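Local coordinates for protein putative glucarate dehydratase (Pseudomonas fluorescens, PDB 4IT1) that probably catalyses the magnesium-dependent dehydration of D-glucarate to 5-dehydro-4-deoxy-D-glucarate, as a member of the mandelate racemase/muconate lactonizing enzyme family, at residues A[263-268]-A[364-369]. Numbering follows the deposited sequence.
Sequences DLQYYE and LDYACD. With MG (magnesium ion), chain E.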
loop_
_atom_site.group_PDB
_atom_site.type_symbol
_atom_site.label_atom_id
_atom_site.label_comp_id
_atom_site.label_asym_id
_atom_site.label_seq_id
_atom_site.Cartn_x
_atom_site.Cartn_y
_atom_site.Cartn_z
ATOM N N ASP A 263 -27.602 -19.047 10.543
ATOM C CA ASP A 263 -28.180 -17.774 10.993
ATOM C C ASP A 263 -27.208 -16.601 10.870
ATOM O O ASP A 263 -27.633 -15.445 10.837
ATOM C CB ASP A 263 -28.665 -17.878 12.444
ATOM C CG ASP A 263 -29.840 -18.835 12.613
ATOM O OD1 ASP A 263 -30.290 -19.446 11.618
ATOM O OD2 ASP A 263 -30.311 -18.981 13.761
ATOM N N LEU A 264 -25.909 -16.898 10.794
ATOM C CA LEU A 264 -24.877 -15.855 10.802
ATOM C C LEU A 264 -24.156 -15.659 9.479
ATOM O O LEU A 264 -23.770 -16.629 8.829
ATOM C CB LEU A 264 -23.833 -16.138 11.892
ATOM C CG LEU A 264 -24.217 -16.023 13.371
ATOM C CD1 LEU A 264 -22.965 -16.207 14.208
ATOM C CD2 LEU A 264 -24.866 -14.688 13.709
ATOM N N GLN A 265 -23.943 -14.398 9.110
ATOM C CA GLN A 265 -23.078 -14.052 7.979
ATOM C C GLN A 265 -21.613 -14.432 8.243
ATOM O O GLN A 265 -20.972 -15.056 7.389
ATOM C CB GLN A 265 -23.186 -12.561 7.634
ATOM C CG GLN A 265 -22.584 -12.209 6.280
ATOM C CD GLN A 265 -22.584 -10.715 5.982
ATOM O OE1 GLN A 265 -22.289 -9.895 6.848
ATOM N NE2 GLN A 265 -22.903 -10.358 4.740
ATOM N N TYR A 266 -21.089 -14.038 9.410
ATOM C CA TYR A 266 -19.754 -14.469 9.865
ATOM C C TYR A 266 -19.589 -14.431 11.387
ATOM O O TYR A 266 -20.328 -13.737 12.080
ATOM C CB TYR A 266 -18.615 -13.692 9.166
ATOM C CG TYR A 266 -18.463 -12.207 9.495
ATOM C CD1 TYR A 266 -18.077 -11.771 10.767
ATOM C CD2 TYR A 266 -18.640 -11.239 8.510
ATOM C CE1 TYR A 266 -17.911 -10.416 11.051
ATOM C CE2 TYR A 266 -18.476 -9.883 8.786
ATOM C CZ TYR A 266 -18.117 -9.476 10.055
ATOM O OH TYR A 266 -17.958 -8.122 10.318
ATOM N N TYR A 267 -18.614 -15.191 11.886
ATOM C CA TYR A 267 -18.246 -15.199 13.300
ATOM C C TYR A 267 -16.927 -14.450 13.461
ATOM O O TYR A 267 -15.915 -14.827 12.856
ATOM C CB TYR A 267 -18.032 -16.626 13.790
ATOM C CG TYR A 267 -19.232 -17.552 13.753
ATOM C CD1 TYR A 267 -19.755 -18.019 12.544
ATOM C CD2 TYR A 267 -19.807 -18.012 14.938
ATOM C CE1 TYR A 267 -20.844 -18.883 12.521
ATOM C CE2 TYR A 267 -20.887 -18.883 14.928
ATOM C CZ TYR A 267 -21.406 -19.314 13.722
ATOM O OH TYR A 267 -22.481 -20.174 13.721
ATOM N N GLU A 268 -16.921 -13.381 14.241
ATOM C CA GLU A 268 -15.707 -12.641 14.560
ATOM C C GLU A 268 -15.050 -13.163 15.832
ATOM O O GLU A 268 -15.654 -13.142 16.849
ATOM C CB GLU A 268 -16.015 -11.157 14.727
ATOM C CG GLU A 268 -14.787 -10.275 14.909
ATOM C CD GLU A 268 -15.063 -8.913 15.513
ATOM O OE1 GLU A 268 -16.156 -8.382 15.358
ATOM O OE2 GLU A 268 -14.172 -8.347 16.144
ATOM N N LEU A 364 -14.128 -3.273 -0.328
ATOM C CA LEU A 364 -14.875 -3.196 0.922
ATOM C C LEU A 364 -15.978 -4.256 0.915
ATOM O O LEU A 364 -16.999 -4.102 0.245
ATOM C CB LEU A 364 -15.465 -1.793 1.116
ATOM C CG LEU A 364 -16.190 -1.489 2.434
ATOM C CD1 LEU A 364 -15.299 -1.796 3.628
ATOM C CD2 LEU A 364 -16.659 -0.040 2.486
ATOM N N ASP A 365 -15.769 -5.321 1.680
ATOM C CA ASP A 365 -16.564 -6.539 1.543
ATOM C C ASP A 365 -17.786 -6.632 2.447
ATOM O O ASP A 365 -18.710 -7.397 2.161
ATOM C CB ASP A 365 -15.669 -7.764 1.730
ATOM C CG ASP A 365 -14.588 -7.846 0.680
ATOM O OD1 ASP A 365 -14.940 -7.967 -0.512
ATOM O OD2 ASP A 365 -13.392 -7.779 1.038
ATOM N N TYR A 366 -17.785 -5.870 3.536
ATOM C CA TYR A 366 -18.885 -5.898 4.503
ATOM C C TYR A 366 -19.081 -4.512 5.093
ATOM O O TYR A 366 -18.203 -3.658 4.987
ATOM C CB TYR A 366 -18.609 -6.892 5.638
ATOM C CG TYR A 366 -18.351 -8.316 5.204
ATOM C CD1 TYR A 366 -17.062 -8.746 4.861
ATOM C CD2 TYR A 366 -19.388 -9.244 5.156
ATOM C CE1 TYR A 366 -16.821 -10.056 4.468
ATOM C CE2 TYR A 366 -19.158 -10.557 4.761
ATOM C CZ TYR A 366 -17.874 -10.957 4.421
ATOM O OH TYR A 366 -17.651 -12.257 4.034
ATOM N N ALA A 367 -20.241 -4.298 5.710
ATOM C CA ALA A 367 -20.526 -3.065 6.437
ATOM C C ALA A 367 -19.534 -2.895 7.583
ATOM O O ALA A 367 -19.131 -3.869 8.224
ATOM C CB ALA A 367 -21.953 -3.077 6.969
ATOM N N CYS A 368 -19.150 -1.649 7.828
ATOM C CA CYS A 368 -18.158 -1.324 8.836
ATOM C C CYS A 368 -18.728 -1.322 10.256
ATOM O O CYS A 368 -19.946 -1.460 10.446
ATOM C CB CYS A 368 -17.515 0.012 8.506
ATOM S SG CYS A 368 -16.638 -0.011 6.934
ATOM N N ASP A 369 -17.836 -1.182 11.241
ATOM C CA ASP A 369 -18.205 -1.243 12.664
ATOM C C ASP A 369 -18.053 0.112 13.329
ATOM O O ASP A 369 -17.052 0.807 13.114
ATOM C CB ASP A 369 -17.349 -2.263 13.420
ATOM C CG ASP A 369 -17.856 -3.683 13.278
ATOM O OD1 ASP A 369 -19.068 -3.917 13.469
ATOM O OD2 ASP A 369 -17.023 -4.575 13.005
HETATM MG MG MG E . -13.579 -7.504 17.971
HETATM O O HOH W 1 -16.336 -5.970 15.533
HETATM O O HOH W 2 -12.888 -9.505 18.409
HETATM O O HOH W 3 -14.216 -5.514 17.776
HETATM O O HOH W 4 -12.628 -6.938 19.691
#
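Toward the N-terminal end of the enolase-superfamily barrel, Tyr-266 at the start of strand 266-268 meets Tyr-366 of the loop 364-369 in a T-shaped (edge-to-face) stack. The centroids lie 5.1 Å apart and the planes are 87° from each other. Tyr-266 CE2 stands over one face of the other ring, 3.8 Å from Tyr-366 CD2 and displaced toward the rim. Gln-265 comes to the same CD2/CE2 side of Tyr-366, but at the edge: its CG is anti to the backbone N (chi1 -166°), and the extended chain brings Gln-265 OE1 to 3.4 Å from Tyr-366 CD2, the amide plane turned 86° from the ring. At the C-terminal end of the strand lies the metal site, where Glu-268 OE2 binds magnesium at 2.1 Å, alongside three waters, Asp-243 and Asn-291. Glu-268 OE1 and Asp-369 OD2 are 4.6 Å apart. Arg-241 hydrogen-bonds Gln-265 OE1, while Lys-213 bonds to Tyr-266 OH and forms a salt bridge with Asp-369, which probably eases the repulsion between the two carboxylates. The loop 364-369 follows helix 348-360, and Tyr-266, Glu-268 and Asp-369 all pack on Leu-313 of strand 311-314, while strand 266-268 runs parallel between strands 240-243 and 288-290.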